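Local coordinates for protein galactan 1,3-beta-galactosidase (PDB 7BYS) that probably removes galactose from the ends of beta-1,3-galactan chains as a family 43 glycoside hydrolase that also carries a calcium-binding carbohydrate-binding module, at residues 2-7 with 287-292; 14-19 with 267-272; 352-357 with 394-399; 369-374 with 408-413. All blocks are in the same frame, centred on the assembly; numbering follows the deposited sequence.

Interaction 1. Residues 2-7 with 287-292; sequences QIVSGA and ADVWSV
Trp290 carries its CG in the crowded position between backbone N and carbonyl carbon (chi1 58°), which folds the indole back over Ile3 although its CB points away from residues 2-7. Ile3 meets it with CG1 set anti to its own carbonyl carbon (chi1 -64°) and an extended end, bringing CD1 over the six-membered ring. There CD1 makes a CH-pi contact, 3.6 Å from the ring centroid and near the ring normal, while CG2 of Ile3 lies 3.6 Å from Trp290 NE1. The indole N-H is used elsewhere, on the carbonyl of Trp272. CD1 of Ile3 also reaches CG1 of Val292 at 3.8 Å. Alongside the indole the backbones form a single antiparallel hydrogen-bonded pair: Ile3 N gives a nearly straight bond of 2.7 Å to Trp290 O, and Trp290 N returns a longer one of 3.2 Å to Ile3 O. On the other side of the backbone, Gln2 in its modelled conformer lays its chain against CG1 of Val289. With an alanine at the Trp290 position, Ile3 CD1 would probably lose its aromatic cover, and the carbonyl of Trp272 its indole donor. Two waters sit beside Val4: one bonds Ile3 O, Ser5 N and Ala287 O, the other links Ser5 O to Asp288 O. Asp288 gives its carboxylate to the hydroxyls of Tyr358, Tyr427 and Ser394 in the carbohydrate-binding module. The arrangement is an isolated antiparallel beta bridge, by which the N-terminal arm closes on the segment leading from the family 43 propeller toward that module.

Interaction 2. Residues 14-19 with 267-272; sequences GNTIQA and SSRYIW
Arg269 and Tyr270 are the residues of 267-272 that touch the loop 14-19. Ser267 comes first; its carbonyl O sits over one face of the Arg269 guanidinium, 3.1 Å above its plane. The CB of Arg269 points away from the loop, but its bent side chain returns to bring NH1 within 4.3 Å of Thr16 CG2, a loose contact in the modelled conformer of the threonine. Tyr270 carries the interaction. Its CG stands anti to its own carbonyl carbon (chi1 -54°), directing the ring at the loop, where the phenol oxygen is gripped by two backbone groups. Tyr270 OH donates to Ile17 O over 2.6 Å, approaching from above the carbonyl plane rather than along a lone pair. The same oxygen accepts the N-H of Ala19 at 2.9 Å in an almost straight bond (176°). One hydroxyl thus serves as both donor and acceptor, bridging backbone groups either side of Gln18 and satisfying them in a buried setting. CG2 of Ile17 packs obliquely beside the ring, 4.1 Å from Tyr270 CE2, and the carbonyl of Ile17 lies at the ring edge, in its plane. Further along, the Trp272 ring packs edge-to-face with Trp9, and its backbone N is bonded to Ser5 OG. The bridging phenol ties the loop leading into strand 22-27, in the first propeller sheet, to strand 269-276 of the last, joining the two ends of the five-bladed beta-propeller characteristic of family 43.

Interaction 3. Residues 352-357 with 394-399; sequences SHWVAL and SVPVKL
In the beta-sandwich of the carbohydrate-binding module, strand 352-357 pairs with the sheet-edge strand 394-399 in a regular antiparallel ladder. Six backbone bonds join the hydrogen-bonded pairs His353-Leu399, Val355-Val397 and Leu357-Val395; Leu399 N to His353 O, at 2.8 Å, is among the straightest. Between them lie the non-hydrogen-bonded pairs Trp354-Lys398 and Ala356-Pro396. The face bearing Val355, Leu357, Val395, Val397 and Leu399 turns to the second sheet of the sandwich. On it the side chains of Val355 and Leu399 cross at about a right angle, CG2 of the valine 3.8 Å from CD1 of the leucine, and Leu357 CD2 lies 4.2 Å from Val397 CG1. The face with Trp354 and Pro396 meets the N-terminal arm, through Gln2 and Val4. There the indole leans across to the neighbouring strand, placing CE3 3.8 Å from CB of Pro396. Lys398, with CG anti to its backbone N (chi1 -158°), runs obliquely over one indole face before bending at its end. Its aliphatic part does the covering: CB makes a CH-pi contact 3.8 Å from the centroid of the six-membered ring, and CD lies 3.8 Å from Trp354 CZ2.

Interaction 4. Residues 369-374 with 408-413; sequences VTVSVN and ITFGSG
Thr370 and Ser412 meet where two antiparallel strands of the carbohydrate-binding module's beta-sandwich part, strand 405-410 giving way to a loop. From CB of Thr370 the side chain splits. CB itself lies 3.4 Å from Ser412 O; CG2 touches the same carbonyl oxygen from the methyl branch. OG1, placed between backbone N and carbonyl carbon (chi1 61°), donates to Ser412 O at 2.7 Å, in the carbonyl plane and on a lone pair. The same hydroxyl receives a weak bond from Gly411 N, whose main partner is Thr370 O at 3.1 Å. A valine in place of Thr370 would probably leave Ser412 O without its hydroxyl donor and set the loop after Gly411 freer to move. Gly411 itself has a positive phi, at which a CB would press on the preceding carbonyl. Back along strand 405-410 from Gly411 the ladder is regular: Ser372 and Thr409 form a hydrogen-bonded pair, flanked by the non-hydrogen-bonded pairs Val371-Phe410 and Val373-Ile408. A water takes Ser372 O as acceptor and also bonds Thr409 OG1, which has a second partner in Thr342. The face with Val371, Ile408 and Phe410 turns inward, against Leu399 and Ile424 of the opposing sheet. Here Val371 lies side by side with both neighbours on the partner strand, its two methyls shared between them: CG1 is 3.6 Å from Ile408 CG2, and CG2 is 3.7 Å from Phe410 CE1.

How the interactions relate
From the N terminus, residues 2-7 pair with 287-292, some 280 residues on, so interaction 1 closes a loop around nearly the whole catalytic propeller. Interaction 2 falls within that loop and joins its first and last sheets; the two contacts touch where Ser5 and Trp290 bond the backbone of Trp272. Interactions 3 and 4 follow in series, inside the carbohydrate-binding module. Their segments alternate along the chain, so the loops cross, the two contacts lying in different sheets of the sandwich; Leu357 and Leu399 of interaction 3 pack on Phe410, Ile408 and Val371 of interaction 4. Residues 2-7 and 287-292 also pack on 352-357 and 394-399, connecting interaction 1 to interaction 3 and thus propeller to module.

Interaction 1. Residues 2-7 with 287-292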
loop_
_atom_site.group_PDB
_atom_site.type_symbol
_atom_site.label_atom_id
_atom_site.label_comp_id
_atom_site.label_asym_id
_atom_site.label_seq_id
_atom_site.Cartn_x
_atom_site.Cartn_y
_atom_site.Cartn_z
ATOM N N GLN A 2 0.890 -6.959 14.807
ATOM C CA GLN A 2 1.593 -7.483 13.644
ATOM C C GLN A 2 1.032 -6.816 12.397
ATOM O O GLN A 2 -0.176 -6.887 12.145
ATOM C CB GLN A 2 1.430 -9.001 13.540
ATOM C CG GLN A 2 2.314 -9.801 14.486
ATOM C CD GLN A 2 1.949 -11.272 14.500
ATOM O OE1 GLN A 2 0.779 -11.632 14.385
ATOM N NE2 GLN A 2 2.953 -12.132 14.636
ATOM N N ILE A 3 1.906 -6.174 11.628
ATOM C CA ILE A 3 1.561 -5.599 10.330
ATOM C C ILE A 3 2.018 -6.586 9.269
ATOM O O ILE A 3 3.217 -6.830 9.120
ATOM C CB ILE A 3 2.241 -4.237 10.133
ATOM C CG1 ILE A 3 1.718 -3.248 11.177
ATOM C CG2 ILE A 3 2.001 -3.714 8.707
ATOM C CD1 ILE A 3 2.434 -1.933 11.161
ATOM N N VAL A 4 1.067 -7.139 8.519
ATOM C CA VAL A 4 1.312 -8.290 7.656
ATOM C C VAL A 4 0.843 -7.926 6.246
ATOM O O VAL A 4 -0.334 -8.061 5.897
ATOM C CB VAL A 4 0.629 -9.555 8.177
ATOM C CG1 VAL A 4 1.013 -10.738 7.314
ATOM C CG2 VAL A 4 1.028 -9.788 9.634
ATOM N N SER A 5 1.765 -7.431 5.426
ATOM C CA SER A 5 1.407 -6.893 4.119
ATOM C C SER A 5 0.889 -7.992 3.201
ATOM O O SER A 5 1.529 -9.032 3.021
ATOM C CB SER A 5 2.630 -6.241 3.490
ATOM O OG SER A 5 2.899 -5.016 4.149
ATOM N N GLY A 6 -0.254 -7.747 2.579
ATOM C CA GLY A 6 -0.876 -8.691 1.689
ATOM C C GLY A 6 -2.030 -9.445 2.307
ATOM O O GLY A 6 -2.860 -9.990 1.574
ATOM N N ALA A 7 -2.109 -9.478 3.631
ATOM C CA ALA A 7 -3.212 -10.143 4.300
ATOM C C ALA A 7 -4.475 -9.293 4.206
ATOM O O ALA A 7 -4.429 -8.088 3.944
ATOM C CB ALA A 7 -2.864 -10.368 5.769
ATOM N N ALA A 287 9.689 -6.687 5.223
ATOM C CA ALA A 287 9.389 -7.441 6.438
ATOM C C ALA A 287 7.991 -8.015 6.291
ATOM O O ALA A 287 7.004 -7.272 6.347
ATOM C CB ALA A 287 9.442 -6.533 7.665
ATOM N N ASP A 288 7.901 -9.341 6.115
ATOM C CA ASP A 288 6.599 -9.978 5.946
ATOM C C ASP A 288 5.712 -9.755 7.161
ATOM O O ASP A 288 4.491 -9.631 7.026
ATOM C CB ASP A 288 6.759 -11.492 5.753
ATOM C CG ASP A 288 7.596 -11.863 4.532
ATOM O OD1 ASP A 288 7.363 -11.309 3.439
ATOM O OD2 ASP A 288 8.475 -12.741 4.662
ATOM N N VAL A 289 6.319 -9.689 8.347
ATOM C CA VAL A 289 5.622 -9.501 9.613
ATOM C C VAL A 289 6.464 -8.539 10.439
ATOM O O VAL A 289 7.635 -8.812 10.712
ATOM C CB VAL A 289 5.467 -10.838 10.364
ATOM C CG1 VAL A 289 4.738 -10.634 11.678
ATOM C CG2 VAL A 289 4.730 -11.869 9.507
ATOM N N TRP A 290 5.890 -7.406 10.823
ATOM C CA TRP A 290 6.623 -6.475 11.666
ATOM C C TRP A 290 5.668 -5.802 12.632
ATOM O O TRP A 290 4.453 -5.800 12.441
ATOM C CB TRP A 290 7.437 -5.442 10.861
ATOM C CG TRP A 290 6.649 -4.584 9.921
ATOM C CD1 TRP A 290 6.143 -4.950 8.708
ATOM C CD2 TRP A 290 6.340 -3.194 10.087
ATOM N NE1 TRP A 290 5.512 -3.878 8.118
ATOM C CE2 TRP A 290 5.621 -2.786 8.943
ATOM C CE3 TRP A 290 6.579 -2.263 11.097
ATOM C CZ2 TRP A 290 5.147 -1.482 8.784
ATOM C CZ3 TRP A 290 6.102 -0.966 10.942
ATOM C CH2 TRP A 290 5.406 -0.585 9.794
ATOM N N SER A 291 6.237 -5.234 13.691
ATOM C CA SER A 291 5.470 -4.541 14.715
ATOM C C SER A 291 5.911 -3.089 14.769
ATOM O O SER A 291 7.056 -2.759 14.451
ATOM C CB SER A 291 5.684 -5.185 16.086
ATOM O OG SER A 291 5.161 -6.498 16.100
ATOM N N VAL A 292 4.997 -2.220 15.181
ATOM C CA VAL A 292 5.249 -0.789 15.220
ATOM C C VAL A 292 4.939 -0.278 16.618
ATOM O O VAL A 292 3.998 -0.747 17.268
ATOM C CB VAL A 292 4.435 -0.033 14.139
ATOM C CG1 VAL A 292 2.932 -0.080 14.428
ATOM C CG2 VAL A 292 4.920 1.400 14.020
HETATM O O HOH W 1 4.297 -6.480 6.474
HETATM O O HOH W 2 3.660 -10.046 4.389
#

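Interaction 2. Residues 14-19 with 267-272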
loop_
_atom_site.group_PDB
_atom_site.type_symbol
_atom_site.label_atom_id
_atom_site.label_comp_id
_atom_site.label_asym_id
_atom_site.label_seq_id
_atom_site.Cartn_x
_atom_site.Cartn_y
_atom_site.Cartn_z
ATOM N N GLY A 14 -14.124 -6.761 12.686
ATOM C CA GLY A 14 -13.838 -7.931 11.875
ATOM C C GLY A 14 -14.175 -7.790 10.411
ATOM O O GLY A 14 -14.118 -8.785 9.683
ATOM N N ASN A 15 -14.519 -6.593 9.955
ATOM C CA ASN A 15 -14.785 -6.335 8.552
ATOM C C ASN A 15 -13.501 -5.880 7.875
ATOM O O ASN A 15 -12.665 -5.204 8.477
ATOM C CB ASN A 15 -15.832 -5.234 8.406
ATOM C CG ASN A 15 -17.190 -5.663 8.909
ATOM O OD1 ASN A 15 -17.644 -6.767 8.609
ATOM N ND2 ASN A 15 -17.849 -4.791 9.672
ATOM N N THR A 16 -13.341 -6.274 6.618
ATOM C CA THR A 16 -12.165 -5.866 5.860
ATOM C C THR A 16 -12.086 -4.342 5.768
ATOM O O THR A 16 -13.081 -3.669 5.480
ATOM C CB THR A 16 -12.210 -6.482 4.463
ATOM O OG1 THR A 16 -12.497 -7.882 4.577
ATOM C CG2 THR A 16 -10.868 -6.306 3.762
ATOM N N ILE A 17 -10.906 -3.795 6.064
ATOM C CA ILE A 17 -10.713 -2.349 5.998
ATOM C C ILE A 17 -10.846 -1.892 4.554
ATOM O O ILE A 17 -10.280 -2.511 3.639
ATOM C CB ILE A 17 -9.339 -1.982 6.575
ATOM C CG1 ILE A 17 -9.331 -2.246 8.083
ATOM C CG2 ILE A 17 -8.994 -0.515 6.274
ATOM C CD1 ILE A 17 -7.973 -2.124 8.724
ATOM N N GLN A 18 -11.609 -0.816 4.342
ATOM C CA GLN A 18 -11.862 -0.222 3.030
ATOM C C GLN A 18 -11.366 1.220 3.056
ATOM O O GLN A 18 -12.152 2.155 3.229
ATOM C CB GLN A 18 -13.340 -0.294 2.695
ATOM C CG GLN A 18 -13.815 -1.723 2.443
ATOM C CD GLN A 18 -13.302 -2.277 1.138
ATOM O OE1 GLN A 18 -12.769 -1.544 0.309
ATOM N NE2 GLN A 18 -13.451 -3.584 0.949
ATOM N N ALA A 19 -10.060 1.394 2.886
ATOM C CA ALA A 19 -9.430 2.712 2.957
ATOM C C ALA A 19 -8.238 2.749 1.996
ATOM O O ALA A 19 -7.084 2.952 2.369
ATOM C CB ALA A 19 -9.051 3.041 4.400
ATOM N N SER A 267 -10.786 -6.021 -2.768
ATOM C CA SER A 267 -9.779 -6.867 -2.155
ATOM C C SER A 267 -8.365 -6.377 -2.434
ATOM O O SER A 267 -7.400 -7.101 -2.160
ATOM C CB SER A 267 -9.968 -8.320 -2.599
ATOM O OG SER A 267 -11.220 -8.811 -2.129
ATOM N N SER A 268 -8.217 -5.163 -2.963
ATOM C CA SER A 268 -6.892 -4.559 -3.027
ATOM C C SER A 268 -6.303 -4.490 -1.621
ATOM O O SER A 268 -7.002 -4.173 -0.656
ATOM C CB SER A 268 -6.969 -3.150 -3.626
ATOM O OG SER A 268 -7.537 -3.168 -4.934
ATOM N N ARG A 269 -5.013 -4.812 -1.505
ATOM C CA ARG A 269 -4.383 -5.021 -0.207
ATOM C C ARG A 269 -3.569 -3.800 0.202
ATOM O O ARG A 269 -3.329 -2.883 -0.590
ATOM C CB ARG A 269 -3.507 -6.292 -0.205
ATOM C CG ARG A 269 -4.274 -7.612 -0.436
ATOM C CD ARG A 269 -5.489 -7.761 0.476
ATOM N NE ARG A 269 -6.127 -9.073 0.316
ATOM C CZ ARG A 269 -7.401 -9.322 0.585
ATOM N NH1 ARG A 269 -8.194 -8.364 1.023
ATOM N NH2 ARG A 269 -7.888 -10.551 0.395
ATOM N N TYR A 270 -3.163 -3.790 1.469
ATOM C CA TYR A 270 -2.395 -2.705 2.054
ATOM C C TYR A 270 -0.986 -3.222 2.285
ATOM O O TYR A 270 -0.790 -4.208 3.012
ATOM C CB TYR A 270 -3.058 -2.253 3.359
ATOM C CG TYR A 270 -4.511 -1.900 3.128
ATOM C CD1 TYR A 270 -4.865 -0.774 2.388
ATOM C CD2 TYR A 270 -5.532 -2.714 3.616
ATOM C CE1 TYR A 270 -6.186 -0.463 2.147
ATOM C CE2 TYR A 270 -6.869 -2.414 3.370
ATOM C CZ TYR A 270 -7.189 -1.286 2.642
ATOM O OH TYR A 270 -8.518 -0.984 2.388
ATOM N N ILE A 271 -0.023 -2.586 1.632
ATOM C CA ILE A 271 1.372 -2.980 1.674
ATOM C C ILE A 271 2.071 -1.902 2.488
ATOM O O ILE A 271 2.351 -0.807 1.984
ATOM C CB ILE A 271 1.950 -3.110 0.258
ATOM C CG1 ILE A 271 1.074 -4.015 -0.647
ATOM C CG2 ILE A 271 3.380 -3.627 0.315
ATOM C CD1 ILE A 271 0.732 -5.381 -0.071
ATOM N N TRP A 272 2.310 -2.190 3.764
ATOM C CA TRP A 272 2.975 -1.262 4.675
ATOM C C TRP A 272 4.292 -1.874 5.123
ATOM O O TRP A 272 4.313 -3.008 5.620
ATOM C CB TRP A 272 2.147 -1.006 5.928
ATOM C CG TRP A 272 0.883 -0.222 5.766
ATOM C CD1 TRP A 272 0.214 0.079 4.614
ATOM C CD2 TRP A 272 0.117 0.319 6.833
ATOM N NE1 TRP A 272 -0.932 0.789 4.908
ATOM C CE2 TRP A 272 -1.005 0.954 6.268
ATOM C CE3 TRP A 272 0.280 0.342 8.221
ATOM C CZ2 TRP A 272 -1.957 1.607 7.049
ATOM C CZ3 TRP A 272 -0.660 0.992 8.988
ATOM C CH2 TRP A 272 -1.769 1.603 8.406
#

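Interaction 3. Residues 352-357 with 394-399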
loop_
_atom_site.group_PDB
_atom_site.type_symbol
_atom_site.label_atom_id
_atom_site.label_comp_id
_atom_site.label_asym_id
_atom_site.label_seq_id
_atom_site.Cartn_x
_atom_site.Cartn_y
_atom_site.Cartn_z
ATOM N N SER A 352 -1.413 -20.214 16.331
ATOM C CA SER A 352 -1.530 -19.660 14.990
ATOM C C SER A 352 -0.258 -18.917 14.606
ATOM O O SER A 352 0.326 -18.188 15.413
ATOM C CB SER A 352 -2.736 -18.724 14.919
ATOM O OG SER A 352 -2.714 -17.970 13.726
ATOM N N HIS A 353 0.174 -19.114 13.364
ATOM C CA HIS A 353 1.412 -18.524 12.885
ATOM C C HIS A 353 1.230 -17.979 11.480
ATOM O O HIS A 353 0.646 -18.639 10.619
ATOM C CB HIS A 353 2.538 -19.560 12.898
ATOM C CG HIS A 353 2.954 -19.945 14.281
ATOM N ND1 HIS A 353 4.054 -19.402 14.905
ATOM C CD2 HIS A 353 2.389 -20.791 15.175
ATOM C CE1 HIS A 353 4.162 -19.909 16.122
ATOM N NE2 HIS A 353 3.161 -20.752 16.310
ATOM N N TRP A 354 1.735 -16.765 11.261
ATOM C CA TRP A 354 1.827 -16.239 9.909
ATOM C C TRP A 354 2.934 -16.956 9.156
ATOM O O TRP A 354 4.041 -17.127 9.670
ATOM C CB TRP A 354 2.136 -14.747 9.958
ATOM C CG TRP A 354 0.934 -13.939 10.248
ATOM C CD1 TRP A 354 0.681 -13.228 11.387
ATOM C CD2 TRP A 354 -0.209 -13.762 9.402
ATOM N NE1 TRP A 354 -0.536 -12.614 11.297
ATOM C CE2 TRP A 354 -1.101 -12.916 10.086
ATOM C CE3 TRP A 354 -0.545 -14.204 8.118
ATOM C CZ2 TRP A 354 -2.319 -12.523 9.540
ATOM C CZ3 TRP A 354 -1.761 -13.816 7.579
ATOM C CH2 TRP A 354 -2.628 -12.981 8.286
ATOM N N VAL A 355 2.635 -17.364 7.927
ATOM C CA VAL A 355 3.600 -18.012 7.054
ATOM C C VAL A 355 3.651 -17.230 5.746
ATOM O O VAL A 355 2.616 -17.000 5.114
ATOM C CB VAL A 355 3.225 -19.488 6.810
ATOM C CG1 VAL A 355 4.262 -20.165 5.935
ATOM C CG2 VAL A 355 3.069 -20.235 8.151
ATOM N N ALA A 356 4.844 -16.815 5.356
ATOM C CA ALA A 356 5.034 -16.114 4.095
ATOM C C ALA A 356 5.401 -17.116 3.009
ATOM O O ALA A 356 6.350 -17.890 3.161
ATOM C CB ALA A 356 6.136 -15.064 4.224
ATOM N N LEU A 357 4.657 -17.089 1.914
ATOM C CA LEU A 357 4.906 -17.957 0.768
ATOM C C LEU A 357 5.648 -17.146 -0.290
ATOM O O LEU A 357 5.103 -16.171 -0.820
ATOM C CB LEU A 357 3.596 -18.507 0.205
ATOM C CG LEU A 357 2.562 -19.065 1.186
ATOM C CD1 LEU A 357 1.342 -19.587 0.425
ATOM C CD2 LEU A 357 3.166 -20.139 2.062
ATOM N N SER A 394 6.339 -12.334 -1.965
ATOM C CA SER A 394 5.721 -13.183 -0.954
ATOM C C SER A 394 4.314 -12.716 -0.623
ATOM O O SER A 394 4.011 -11.521 -0.676
ATOM C CB SER A 394 6.575 -13.267 0.320
ATOM O OG SER A 394 6.566 -12.018 1.001
ATOM N N VAL A 395 3.467 -13.678 -0.262
ATOM C CA VAL A 395 2.139 -13.388 0.274
ATOM C C VAL A 395 1.933 -14.187 1.553
ATOM O O VAL A 395 2.473 -15.296 1.681
ATOM C CB VAL A 395 1.017 -13.686 -0.736
ATOM C CG1 VAL A 395 1.082 -12.742 -1.928
ATOM C CG2 VAL A 395 1.053 -15.150 -1.184
ATOM N N PRO A 396 1.144 -13.688 2.494
ATOM C CA PRO A 396 1.030 -14.346 3.801
ATOM C C PRO A 396 -0.227 -15.180 3.943
ATOM O O PRO A 396 -1.272 -14.896 3.335
ATOM C CB PRO A 396 0.966 -13.158 4.761
ATOM C CG PRO A 396 0.176 -12.139 3.980
ATOM C CD PRO A 396 0.632 -12.301 2.536
ATOM N N VAL A 397 -0.126 -16.211 4.779
ATOM C CA VAL A 397 -1.271 -17.019 5.186
ATOM C C VAL A 397 -1.099 -17.385 6.655
ATOM O O VAL A 397 0.010 -17.697 7.101
ATOM C CB VAL A 397 -1.470 -18.251 4.269
ATOM C CG1 VAL A 397 -0.284 -19.207 4.353
ATOM C CG2 VAL A 397 -2.776 -18.968 4.609
ATOM N N LYS A 398 -2.192 -17.304 7.415
ATOM C CA LYS A 398 -2.175 -17.604 8.842
ATOM C C LYS A 398 -2.570 -19.064 9.041
ATOM O O LYS A 398 -3.684 -19.460 8.688
ATOM C CB LYS A 398 -3.136 -16.687 9.592
ATOM C CG LYS A 398 -2.801 -16.553 11.077
ATOM C CD LYS A 398 -3.531 -15.368 11.709
ATOM C CE LYS A 398 -5.030 -15.497 11.517
ATOM N NZ LYS A 398 -5.633 -14.243 10.978
ATOM N N LEU A 399 -1.654 -19.859 9.593
ATOM C CA LEU A 399 -1.853 -21.298 9.719
ATOM C C LEU A 399 -1.839 -21.720 11.182
ATOM O O LEU A 399 -1.009 -21.254 11.967
ATOM C CB LEU A 399 -0.759 -22.065 8.969
ATOM C CG LEU A 399 -0.673 -21.799 7.461
ATOM C CD1 LEU A 399 0.434 -22.609 6.828
ATOM C CD2 LEU A 399 -2.005 -22.085 6.779
#

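Interaction 4. Residues 369-374 with 408-413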
loop_
_atom_site.group_PDB
_atom_site.type_symbol
_atom_site.label_atom_id
_atom_site.label_comp_id
_atom_site.label_asym_id
_atom_site.label_seq_id
_atom_site.Cartn_x
_atom_site.Cartn_y
_atom_site.Cartn_z
ATOM N N VAL A 369 -2.778 -21.113 -4.862
ATOM C CA VAL A 369 -2.200 -22.361 -4.380
ATOM C C VAL A 369 -3.032 -22.842 -3.199
ATOM O O VAL A 369 -3.422 -22.051 -2.335
ATOM C CB VAL A 369 -0.699 -22.203 -4.033
ATOM C CG1 VAL A 369 -0.491 -21.267 -2.838
ATOM C CG2 VAL A 369 -0.051 -23.587 -3.796
ATOM N N THR A 370 -3.332 -24.138 -3.179
ATOM C CA THR A 370 -3.968 -24.734 -2.012
ATOM C C THR A 370 -2.914 -25.036 -0.951
ATOM O O THR A 370 -1.794 -25.459 -1.261
ATOM C CB THR A 370 -4.668 -26.043 -2.389
ATOM O OG1 THR A 370 -3.696 -26.962 -2.896
ATOM C CG2 THR A 370 -5.755 -25.806 -3.427
ATOM N N VAL A 371 -3.284 -24.825 0.312
ATOM C CA VAL A 371 -2.396 -25.025 1.451
ATOM C C VAL A 371 -3.140 -25.863 2.486
ATOM O O VAL A 371 -4.230 -25.481 2.937
ATOM C CB VAL A 371 -1.931 -23.692 2.069
ATOM C CG1 VAL A 371 -0.962 -23.940 3.210
ATOM C CG2 VAL A 371 -1.284 -22.790 1.013
ATOM N N SER A 372 -2.554 -26.996 2.864
ATOM C CA SER A 372 -3.148 -27.913 3.827
ATOM C C SER A 372 -2.119 -28.210 4.905
ATOM O O SER A 372 -0.975 -28.561 4.598
ATOM C CB SER A 372 -3.536 -29.206 3.111
ATOM O OG SER A 372 -3.729 -30.268 4.030
ATOM N N VAL A 373 -2.517 -28.072 6.163
ATOM C CA VAL A 373 -1.620 -28.301 7.292
ATOM C C VAL A 373 -1.975 -29.636 7.926
ATOM O O VAL A 373 -3.123 -29.849 8.327
ATOM C CB VAL A 373 -1.723 -27.173 8.332
ATOM C CG1 VAL A 373 -0.759 -27.432 9.486
ATOM C CG2 VAL A 373 -1.439 -25.822 7.681
ATOM N N ASN A 374 -0.986 -30.520 8.030
ATOM C CA ASN A 374 -1.161 -31.823 8.675
ATOM C C ASN A 374 -2.377 -32.566 8.126
ATOM O O ASN A 374 -3.129 -33.212 8.863
ATOM C CB ASN A 374 -1.225 -31.673 10.195
ATOM C CG ASN A 374 0.029 -31.048 10.762
ATOM O OD1 ASN A 374 1.138 -31.391 10.363
ATOM N ND2 ASN A 374 -0.142 -30.108 11.689
ATOM N N ILE A 408 3.197 -29.122 5.799
ATOM C CA ILE A 408 2.370 -28.211 5.016
ATOM C C ILE A 408 2.446 -28.651 3.562
ATOM O O ILE A 408 3.541 -28.730 2.996
ATOM C CB ILE A 408 2.814 -26.746 5.154
ATOM C CG1 ILE A 408 2.935 -26.346 6.629
ATOM C CG2 ILE A 408 1.833 -25.838 4.433
ATOM C CD1 ILE A 408 3.600 -24.980 6.839
ATOM N N THR A 409 1.294 -28.946 2.962
ATOM C CA THR A 409 1.231 -29.467 1.601
ATOM C C THR A 409 0.661 -28.398 0.677
ATOM O O THR A 409 -0.381 -27.801 0.977
ATOM C CB THR A 409 0.376 -30.734 1.541
ATOM O OG1 THR A 409 1.024 -31.777 2.278
ATOM C CG2 THR A 409 0.222 -31.200 0.111
ATOM N N PHE A 410 1.332 -28.180 -0.453
ATOM C CA PHE A 410 0.961 -27.168 -1.437
ATOM C C PHE A 410 0.571 -27.829 -2.751
ATOM O O PHE A 410 1.275 -28.723 -3.235
ATOM C CB PHE A 410 2.134 -26.216 -1.686
ATOM C CG PHE A 410 2.567 -25.474 -0.465
ATOM C CD1 PHE A 410 1.987 -24.251 -0.155
ATOM C CD2 PHE A 410 3.553 -25.982 0.368
ATOM C CE1 PHE A 410 2.376 -23.551 0.981
ATOM C CE2 PHE A 410 3.941 -25.289 1.499
ATOM C CZ PHE A 410 3.351 -24.070 1.805
ATOM N N GLY A 411 -0.551 -27.385 -3.316
ATOM C CA GLY A 411 -0.941 -27.746 -4.660
ATOM C C GLY A 411 -1.855 -28.943 -4.785
ATOM O O GLY A 411 -2.206 -29.302 -5.913
ATOM N N SER A 412 -2.244 -29.576 -3.679
ATOM C CA SER A 412 -3.179 -30.689 -3.770
ATOM C C SER A 412 -4.555 -30.197 -4.188
ATOM O O SER A 412 -4.978 -29.092 -3.843
ATOM C CB SER A 412 -3.256 -31.431 -2.436
ATOM O OG SER A 412 -3.862 -30.646 -1.427
ATOM N N GLY A 413 -5.244 -31.031 -4.965
ATOM C CA GLY A 413 -6.646 -30.804 -5.267
ATOM C C GLY A 413 -6.957 -29.521 -5.998
ATOM O O GLY A 413 -8.005 -28.918 -5.750
HETATM O O HOH W 3 -0.492 -31.375 4.977
#